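Local structure of protein ppBat (Bacteroides thetaiotaomicron VPI-5482, 3CNE) at residues V128-L133 / G141-E146; M106-C111 / N153-Q158; A9-N14 / K41-N46. The protein binds flavins such as lumichrome, riboflavin, FMN and FAD, may serve to store them, and appears to lack protease and chaperone activity. All blocks are in the same frame, centred on the assembly; numbering follows the deposited sequence.

Contact 1: V128-L133 / G141-E146; sequences VAVHPL and GIATDE
Val-128 is held at both its backbone polar atoms by the segment 141-146: its N donates to Ile-142 O (3.0 Å), and its O accepts from Thr-144 N at the same 3.0 Å. The two bonds differ in aim. Thr-144 N arrives almost end-on to the carbonyl of Val-128, whereas Val-128 N stands above the carbonyl plane of Ile-142, 47° out of it. Ala-143 CA adds a CA-H...O contact to Val-128 O (3.4 Å). Ala-129 N turns instead to Thr-156 OG1, and the backbone of Ile-142 also bonds to Lys-126. Beyond this pairing the chains part, and a water sits between them, 2.8 Å from Val-130 O and 3.0 Å from Thr-144 O. With chi1 at 73°, Thr-144 OG1 lies between its own backbone N and carbonyl carbon and accepts from Glu-146 N two residues on (3.3 Å), closing an ST turn; the same oxygen is hydrogen-bonded to Glu-149 OE2. Replacing Thr-144 by a valine would probably leave Glu-146 N and the Glu-149 carboxylate without this mate and set the turn free to shift. The apolar share is small: Val-130 CG1 touches Ala-143 CB at 4.0 Å, and Val-128 CG2 lies more loosely against the same alanine. Ala-114 of helix 113-119 packs on both valines. Asp-145, at the turn, forms a salt bridge with Lys-135. Together the strands 127-129 and 142-144 make a two-stranded parallel sheet, separate from the large central sheet of this DJ-1/PfpI-family fold.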
loop_
_atom_site.group_PDB
_atom_site.type_symbol
_atom_site.label_atom_id
_atom_site.label_comp_id
_atom_site.label_asym_id
_atom_site.label_seq_id
_atom_site.Cartn_x
_atom_site.Cartn_y
_atom_site.Cartn_z
ATOM N N VAL A 128 -17.026 -16.687 -4.971
ATOM C CA VAL A 128 -15.861 -15.956 -4.477
ATOM C C VAL A 128 -14.830 -15.808 -5.565
ATOM O O VAL A 128 -14.692 -16.681 -6.433
ATOM C CB VAL A 128 -15.167 -16.638 -3.260
ATOM C CG1 VAL A 128 -16.051 -16.605 -2.021
ATOM C CG2 VAL A 128 -14.695 -18.080 -3.596
ATOM N N ALA A 129 -14.105 -14.699 -5.507
ATOM C CA ALA A 129 -12.932 -14.499 -6.329
ATOM C C ALA A 129 -11.730 -14.800 -5.442
ATOM O O ALA A 129 -11.720 -14.497 -4.239
ATOM C CB ALA A 129 -12.871 -13.095 -6.851
ATOM N N VAL A 130 -10.734 -15.416 -6.058
ATOM C CA VAL A 130 -9.607 -15.994 -5.352
ATOM C C VAL A 130 -8.436 -16.007 -6.311
ATOM O O VAL A 130 -8.628 -16.048 -7.541
ATOM C CB VAL A 130 -9.953 -17.409 -4.822
ATOM C CG1 VAL A 130 -10.230 -18.381 -5.955
ATOM C CG2 VAL A 130 -8.868 -17.955 -3.914
ATOM N N HIS A 131 -7.228 -15.939 -5.754
ATOM C CA HIS A 131 -6.021 -16.033 -6.538
ATOM C C HIS A 131 -6.018 -17.386 -7.266
ATOM O O HIS A 131 -6.350 -18.395 -6.655
ATOM C CB HIS A 131 -4.787 -15.917 -5.628
ATOM C CG HIS A 131 -3.513 -15.770 -6.386
ATOM N ND1 HIS A 131 -2.892 -16.831 -7.010
ATOM C CD2 HIS A 131 -2.759 -14.680 -6.656
ATOM C CE1 HIS A 131 -1.804 -16.400 -7.624
ATOM N NE2 HIS A 131 -1.707 -15.098 -7.429
ATOM N N PRO A 132 -5.670 -17.411 -8.569
ATOM C CA PRO A 132 -5.664 -18.671 -9.332
ATOM C C PRO A 132 -5.005 -19.854 -8.626
ATOM O O PRO A 132 -5.541 -20.962 -8.648
ATOM C CB PRO A 132 -4.896 -18.303 -10.607
ATOM C CG PRO A 132 -5.226 -16.873 -10.804
ATOM C CD PRO A 132 -5.286 -16.270 -9.423
ATOM N N LEU A 133 -3.864 -19.623 -7.986
ATOM C CA LEU A 133 -3.160 -20.711 -7.294
ATOM C C LEU A 133 -3.912 -21.233 -6.066
ATOM O O LEU A 133 -3.693 -22.366 -5.630
ATOM C CB LEU A 133 -1.738 -20.280 -6.906
ATOM C CG LEU A 133 -0.756 -19.910 -8.024
ATOM C CD1 LEU A 133 0.522 -19.276 -7.458
ATOM C CD2 LEU A 133 -0.415 -21.128 -8.899
ATOM N N GLY A 141 -17.304 -22.763 -1.074
ATOM C CA GLY A 141 -17.837 -21.710 -1.926
ATOM C C GLY A 141 -17.757 -22.094 -3.385
ATOM O O GLY A 141 -17.411 -23.222 -3.721
ATOM N N ILE A 142 -18.061 -21.142 -4.251
ATOM C CA ILE A 142 -18.037 -21.338 -5.687
ATOM C C ILE A 142 -16.992 -20.404 -6.310
ATOM O O ILE A 142 -17.276 -19.241 -6.559
ATOM C CB ILE A 142 -19.453 -21.037 -6.275
ATOM C CG1 ILE A 142 -20.484 -22.003 -5.666
ATOM C CG2 ILE A 142 -19.445 -21.067 -7.819
ATOM C CD1 ILE A 142 -21.939 -21.561 -5.802
ATOM N N ALA A 143 -15.785 -20.904 -6.568
ATOM C CA ALA A 143 -14.727 -20.039 -7.104
ATOM C C ALA A 143 -14.970 -19.684 -8.561
ATOM O O ALA A 143 -15.286 -20.546 -9.383
ATOM C CB ALA A 143 -13.360 -20.685 -6.947
ATOM N N THR A 144 -14.809 -18.409 -8.880
ATOM C CA THR A 144 -14.906 -17.963 -10.265
ATOM C C THR A 144 -13.550 -17.461 -10.759
ATOM O O THR A 144 -12.587 -17.367 -9.987
ATOM C CB THR A 144 -16.011 -16.896 -10.457
ATOM O OG1 THR A 144 -15.597 -15.655 -9.900
ATOM C CG2 THR A 144 -17.346 -17.326 -9.805
ATOM N N ASP A 145 -13.476 -17.163 -12.054
ATOM C CA ASP A 145 -12.292 -16.548 -12.660
ATOM C C ASP A 145 -12.428 -15.027 -12.709
ATOM O O ASP A 145 -11.575 -14.345 -13.272
ATOM C CB ASP A 145 -12.074 -17.064 -14.095
ATOM C CG ASP A 145 -11.757 -18.552 -14.160
ATOM O OD1 ASP A 145 -11.168 -19.118 -13.208
ATOM O OD2 ASP A 145 -12.100 -19.153 -15.207
ATOM N N GLU A 146 -13.499 -14.498 -12.126
ATOM C CA GLU A 146 -13.743 -13.044 -12.130
ATOM C C GLU A 146 -12.729 -12.278 -11.287
ATOM O O GLU A 146 -12.102 -12.853 -10.386
ATOM C CB GLU A 146 -15.175 -12.717 -11.683
ATOM C CG GLU A 146 -16.243 -13.206 -12.652
ATOM C CD GLU A 146 -15.940 -12.816 -14.088
ATOM O OE1 GLU A 146 -15.971 -11.599 -14.387
ATOM O OE2 GLU A 146 -15.659 -13.725 -14.906
HETATM O O HOH W 1 -9.646 -17.762 -9.530
#

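Contact 2: M106-C111 / N153-Q158; sequences MMIGHC and NFFTAQ
Strands 106-110 and 154-157 run parallel, their axes approaching to 4.6 Å with 7° between their directions, and Met-107 and Gly-109 each donate from N and accept at O across the gap, Met-107 N to Asn-153 O at 2.8 Å being among the shortest of these bonds. On one face Met-107, like Met-106 built as selenomethionine, lies beside Phe-154, both pointing the same way. Met-107 CB and CG run along the Phe-154 atoms CD1 and CE1, CB of Met-107 lying 3.6 Å from CD1 of Phe-154. Both residues carry CG anti to the carbonyl carbon (chi1 -47° and -65°), which keeps the two side chains in step. On the other face Met-106 reaches over Phe-155: its CG sits 3.8 Å from Phe-155 CE2, and the Met-106 selenium lies above the ring at a distance, 4.6 Å from its centroid, a Met-aromatic contact. Ile-108 CG1 meets Phe-155 CB at 4.0 Å, and farther along His-110 CB packs on Ala-157 CB (3.9 Å). Val-170 of helix 167-174 covers both Ile-108 and Phe-155. The His-110 ring leads away from the pair, its ND1 hydrogen-bonded to Tyr-21 OH and its NE2 to Glu-160 OE1. A weak bond from Cys-111 N to Ala-157 O ends the pairing, where the chain turns sharply with a positive phi. That turn resembles the nucleophile elbow of the family; here, however, Cys-111 binds zinc together with Cys-74, so the chemistry at this strand end is that of a structural metal site, consistent with the apparent lack of proteolytic activity.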
loop_
_atom_site.group_PDB
_atom_site.type_symbol
_atom_site.label_atom_id
_atom_site.label_comp_id
_atom_site.label_asym_id
_atom_site.label_seq_id
_atom_site.Cartn_x
_atom_site.Cartn_y
_atom_site.Cartn_z
HETATM N N MSE A 106 -20.170 -8.416 7.239
HETATM C CA MSE A 106 -19.625 -8.277 5.909
HETATM C C MSE A 106 -18.173 -8.813 5.865
HETATM O O MSE A 106 -17.340 -8.416 6.681
HETATM C CB MSE A 106 -19.692 -6.811 5.511
HETATM C CG MSE A 106 -19.106 -6.479 4.175
HETATM SE SE MSE A 106 -19.369 -4.552 3.842
HETATM C CE MSE A 106 -19.918 -3.982 5.640
HETATM N N MSE A 107 -17.915 -9.739 4.933
HETATM C CA MSE A 107 -16.625 -10.435 4.812
HETATM C C MSE A 107 -15.934 -9.959 3.545
HETATM O O MSE A 107 -16.448 -10.138 2.440
HETATM C CB MSE A 107 -16.791 -11.956 4.759
HETATM C CG MSE A 107 -17.700 -12.559 5.788
HETATM SE SE MSE A 107 -17.159 -12.129 7.591
HETATM C CE MSE A 107 -15.551 -13.248 7.735
ATOM N N ILE A 108 -14.769 -9.353 3.730
ATOM C CA ILE A 108 -14.035 -8.675 2.669
ATOM C C ILE A 108 -12.593 -9.223 2.622
ATOM O O ILE A 108 -11.927 -9.358 3.650
ATOM C CB ILE A 108 -13.957 -7.139 2.898
ATOM C CG1 ILE A 108 -15.354 -6.495 2.908
ATOM C CG2 ILE A 108 -13.052 -6.474 1.824
ATOM C CD1 ILE A 108 -15.472 -5.306 3.856
ATOM N N GLY A 109 -12.118 -9.559 1.429
ATOM C CA GLY A 109 -10.759 -10.038 1.318
ATOM C C GLY A 109 -10.368 -10.222 -0.125
ATOM O O GLY A 109 -11.209 -10.113 -1.028
ATOM N N HIS A 110 -9.077 -10.453 -0.325
ATOM C CA HIS A 110 -8.516 -10.607 -1.645
ATOM C C HIS A 110 -7.432 -11.681 -1.623
ATOM O O HIS A 110 -7.032 -12.149 -0.546
ATOM C CB HIS A 110 -7.955 -9.268 -2.156
ATOM C CG HIS A 110 -6.728 -8.803 -1.430
ATOM N ND1 HIS A 110 -6.784 -8.090 -0.252
ATOM C CD2 HIS A 110 -5.414 -8.935 -1.727
ATOM C CE1 HIS A 110 -5.555 -7.801 0.145
ATOM N NE2 HIS A 110 -4.708 -8.304 -0.731
ATOM N N CYS A 111 -6.966 -12.036 -2.822
ATOM C CA CYS A 111 -5.903 -13.018 -3.035
ATOM C C CYS A 111 -6.311 -14.374 -2.427
ATOM O O CYS A 111 -7.251 -14.983 -2.929
ATOM C CB CYS A 111 -4.531 -12.472 -2.596
ATOM S SG CYS A 111 -3.137 -13.373 -3.324
ATOM N N ASN A 153 -22.877 -11.566 1.772
ATOM C CA ASN A 153 -22.012 -10.744 2.619
ATOM C C ASN A 153 -20.538 -10.764 2.207
ATOM O O ASN A 153 -19.714 -10.134 2.862
ATOM C CB ASN A 153 -22.154 -11.149 4.081
ATOM C CG ASN A 153 -23.580 -11.085 4.557
ATOM O OD1 ASN A 153 -24.324 -10.139 4.243
ATOM N ND2 ASN A 153 -23.985 -12.097 5.319
ATOM N N PHE A 154 -20.225 -11.453 1.101
ATOM C CA PHE A 154 -18.846 -11.648 0.675
ATOM C C PHE A 154 -18.423 -10.720 -0.453
ATOM O O PHE A 154 -19.030 -10.702 -1.510
ATOM C CB PHE A 154 -18.587 -13.113 0.278
ATOM C CG PHE A 154 -18.702 -14.060 1.420
ATOM C CD1 PHE A 154 -17.593 -14.351 2.216
ATOM C CD2 PHE A 154 -19.925 -14.645 1.729
ATOM C CE1 PHE A 154 -17.707 -15.208 3.314
ATOM C CE2 PHE A 154 -20.039 -15.528 2.819
ATOM C CZ PHE A 154 -18.937 -15.800 3.605
ATOM N N PHE A 155 -17.344 -9.986 -0.203
ATOM C CA PHE A 155 -16.768 -9.047 -1.160
ATOM C C PHE A 155 -15.318 -9.496 -1.323
ATOM O O PHE A 155 -14.481 -9.204 -0.480
ATOM C CB PHE A 155 -16.824 -7.616 -0.593
ATOM C CG PHE A 155 -18.226 -7.077 -0.409
ATOM C CD1 PHE A 155 -18.660 -5.972 -1.152
ATOM C CD2 PHE A 155 -19.108 -7.656 0.499
ATOM C CE1 PHE A 155 -19.967 -5.469 -1.008
ATOM C CE2 PHE A 155 -20.419 -7.156 0.650
ATOM C CZ PHE A 155 -20.835 -6.060 -0.111
ATOM N N THR A 156 -15.025 -10.239 -2.388
ATOM C CA THR A 156 -13.691 -10.791 -2.550
ATOM C C THR A 156 -13.112 -10.403 -3.901
ATOM O O THR A 156 -13.835 -10.283 -4.897
ATOM C CB THR A 156 -13.663 -12.327 -2.359
ATOM O OG1 THR A 156 -14.473 -12.969 -3.360
ATOM C CG2 THR A 156 -14.196 -12.699 -0.994
ATOM N N ALA A 157 -11.804 -10.171 -3.910
ATOM C CA ALA A 157 -11.089 -9.829 -5.134
ATOM C C ALA A 157 -10.005 -10.876 -5.369
ATOM O O ALA A 157 -9.436 -11.417 -4.418
ATOM C CB ALA A 157 -10.494 -8.446 -5.017
ATOM N N GLN A 158 -9.744 -11.161 -6.636
ATOM C CA GLN A 158 -8.753 -12.132 -7.035
ATOM C C GLN A 158 -7.378 -11.831 -6.407
ATOM O O GLN A 158 -6.723 -12.731 -5.873
ATOM C CB GLN A 158 -8.654 -12.147 -8.560
ATOM C CG GLN A 158 -7.901 -13.328 -9.101
ATOM C CD GLN A 158 -7.914 -13.394 -10.606
ATOM O OE1 GLN A 158 -7.027 -12.850 -11.267
ATOM N NE2 GLN A 158 -8.908 -14.084 -11.158
#

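Contact 3: A9-N14 / K41-N46; sequences AVNPVN and KEIKTN
Ile-43 CD1 touches both Ala-9 CB and Val-13 CG1, 3.6 Å from each, in the tight inner half of the contact. Its CG1 sits between the backbone N and carbonyl carbon, aiming the chain inward, while CG2 lies against Asn-11 CB. Ala-36 of strand 31-36 and Leu-51 of strand 50-52 also pack on this isoleucine. Three hydrogen bonds tie the segments, two of them backbone to backbone: Val-13 N donates to Lys-44 O (3.0 Å), and Val-13 O accepts from Asn-46 N (2.8 Å). In the third a side chain is the acceptor: Asn-11 extends with CG opposite its own N (chi1 -178°) and slides past Ile-43, so that OD1 takes Lys-44 N at 2.7 Å, the donor standing 42° above the amide plane. A cis peptide precedes Pro-12, whose ring crosses the Asn-46 side chain at about a right angle, CB of Pro-12 3.6 Å from OD1 of Asn-46; that oxygen is bonded to Asp-76 N. The outer side is looser. Lys-44 brings its CB near Asn-11 OD1, but the rest of its chain leads outward, and Glu-42 is exposed and points away. At the other end Asn-46 ND2 lies 3.6 Å from Asn-14 CB, their amide planes 72° apart, and the second subunit closes over this corner: its Glu-23, Phe-19 and Phe-26 pack on Asn-14, Thr-45 and Asn-46. Asn-14 is the N-cap of helix 15-27, its OD1 taking Gly-17 N, and 9-14 is the loop leading from strand 4-9 into that helix in this alpha/beta fold, here pinned by an edge of the small antiparallel sheet 42-44/50-52.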
loop_
_atom_site.group_PDB
_atom_site.type_symbol
_atom_site.label_atom_id
_atom_site.label_comp_id
_atom_site.label_asym_id
_atom_site.label_seq_id
_atom_site.Cartn_x
_atom_site.Cartn_y
_atom_site.Cartn_z
ATOM N N ALA A 9 -4.386 -8.200 9.504
ATOM C CA ALA A 9 -3.124 -8.138 8.776
ATOM C C ALA A 9 -2.236 -9.325 9.151
ATOM O O ALA A 9 -1.897 -9.508 10.327
ATOM C CB ALA A 9 -2.410 -6.797 9.048
ATOM N N VAL A 10 -1.926 -10.180 8.177
ATOM C CA VAL A 10 -1.096 -11.331 8.474
ATOM C C VAL A 10 0.373 -10.867 8.488
ATOM O O VAL A 10 0.647 -9.713 8.239
ATOM C CB VAL A 10 -1.318 -12.477 7.487
ATOM C CG1 VAL A 10 -2.720 -13.104 7.748
ATOM C CG2 VAL A 10 -1.133 -12.012 6.000
ATOM N N ASN A 11 1.293 -11.759 8.798
ATOM C CA ASN A 11 2.689 -11.350 8.922
ATOM C C ASN A 11 3.594 -12.341 8.209
ATOM O O ASN A 11 3.827 -13.444 8.727
ATOM C CB ASN A 11 3.030 -11.274 10.398
ATOM C CG ASN A 11 4.429 -10.824 10.654
ATOM O OD1 ASN A 11 5.026 -10.150 9.837
ATOM N ND2 ASN A 11 4.966 -11.205 11.805
ATOM N N PRO A 12 4.134 -11.972 7.028
ATOM C CA PRO A 12 4.079 -10.676 6.345
ATOM C C PRO A 12 2.765 -10.446 5.592
ATOM O O PRO A 12 2.181 -11.391 5.132
ATOM C CB PRO A 12 5.228 -10.759 5.339
ATOM C CG PRO A 12 5.256 -12.243 4.940
ATOM C CD PRO A 12 4.901 -12.983 6.269
ATOM N N VAL A 13 2.333 -9.185 5.500
ATOM C CA VAL A 13 1.122 -8.794 4.793
ATOM C C VAL A 13 1.564 -8.150 3.493
ATOM O O VAL A 13 2.654 -7.546 3.399
ATOM C CB VAL A 13 0.291 -7.761 5.651
ATOM C CG1 VAL A 13 1.056 -6.501 5.887
ATOM C CG2 VAL A 13 -1.190 -7.496 5.123
ATOM N N ASN A 14 0.740 -8.291 2.477
ATOM C CA ASN A 14 0.956 -7.506 1.276
ATOM C C ASN A 14 0.464 -6.089 1.561
ATOM O O ASN A 14 -0.728 -5.857 1.710
ATOM C CB ASN A 14 0.186 -8.121 0.113
ATOM C CG ASN A 14 0.433 -7.417 -1.183
ATOM O OD1 ASN A 14 0.251 -6.201 -1.270
ATOM N ND2 ASN A 14 0.758 -8.199 -2.243
ATOM N N LYS A 41 1.864 -6.800 17.883
ATOM C CA LYS A 41 1.348 -5.776 16.958
ATOM C C LYS A 41 2.288 -5.447 15.799
ATOM O O LYS A 41 1.896 -4.746 14.840
ATOM C CB LYS A 41 1.163 -4.457 17.714
ATOM C CG LYS A 41 0.148 -4.459 18.748
ATOM C CD LYS A 41 -0.233 -3.039 19.127
ATOM C CE LYS A 41 0.752 -2.380 20.078
ATOM N NZ LYS A 41 0.190 -1.039 20.505
ATOM N N GLU A 42 3.545 -5.863 15.927
ATOM C CA GLU A 42 4.576 -5.501 14.968
ATOM C C GLU A 42 4.654 -6.582 13.889
ATOM O O GLU A 42 4.876 -7.762 14.203
ATOM C CB GLU A 42 5.930 -5.345 15.671
ATOM C CG GLU A 42 6.993 -4.884 14.710
ATOM C CD GLU A 42 8.376 -4.794 15.320
ATOM O OE1 GLU A 42 8.549 -4.107 16.357
ATOM O OE2 GLU A 42 9.289 -5.400 14.720
ATOM N N ILE A 43 4.421 -6.202 12.632
ATOM C CA ILE A 43 4.392 -7.179 11.521
ATOM C C ILE A 43 5.278 -6.677 10.392
ATOM O O ILE A 43 5.705 -5.558 10.430
ATOM C CB ILE A 43 2.948 -7.416 10.949
ATOM C CG1 ILE A 43 2.383 -6.116 10.328
ATOM C CG2 ILE A 43 2.009 -8.070 12.018
ATOM C CD1 ILE A 43 1.086 -6.307 9.529
ATOM N N LYS A 44 5.556 -7.509 9.397
ATOM C CA LYS A 44 6.322 -7.070 8.241
ATOM C C LYS A 44 5.420 -7.034 7.054
ATOM O O LYS A 44 4.363 -7.659 7.085
ATOM C CB LYS A 44 7.465 -8.021 7.964
ATOM C CG LYS A 44 8.742 -7.604 8.641
ATOM C CD LYS A 44 8.855 -8.136 10.052
ATOM C CE LYS A 44 10.315 -8.003 10.536
ATOM N NZ LYS A 44 10.674 -9.134 11.472
ATOM N N THR A 45 5.820 -6.303 6.010
ATOM C CA THR A 45 5.143 -6.408 4.730
ATOM C C THR A 45 5.938 -7.401 3.921
ATOM O O THR A 45 7.106 -7.660 4.243
ATOM C CB THR A 45 5.067 -5.079 4.012
ATOM O OG1 THR A 45 6.393 -4.549 3.786
ATOM C CG2 THR A 45 4.283 -4.070 4.922
ATOM N N ASN A 46 5.359 -7.914 2.857
ATOM C CA ASN A 46 6.091 -8.810 1.934
ATOM C C ASN A 46 7.363 -8.085 1.486
ATOM O O ASN A 46 8.423 -8.687 1.364
ATOM C CB ASN A 46 5.271 -9.095 0.680
ATOM C CG ASN A 46 4.047 -9.958 0.944
ATOM O OD1 ASN A 46 3.879 -10.515 2.023
ATOM N ND2 ASN A 46 3.215 -10.101 -0.069
#

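How the contacts relate
Contact 2 lies in the central sheet, its centre about 7 Å from that of the chain, and contacts 1 and 3 lie farther out. Contact 1 is nested within the loop that contact 2 closes, and the two meet: Cys-111 O lies 3.0 Å from His-131 N, a probable hydrogen bond. Contact 3 touches neither, its nearest atoms being about 5 Å from contact 2 and about 9 Å from contact 1. The zinc ion lies among them: Cys-111 is a ligand, and the side chains of Asn-14 and Val-130 come within about 6 and 8 Å of it. The flavin is remote from contact 1, about 13 Å from the Glu-146 side chain.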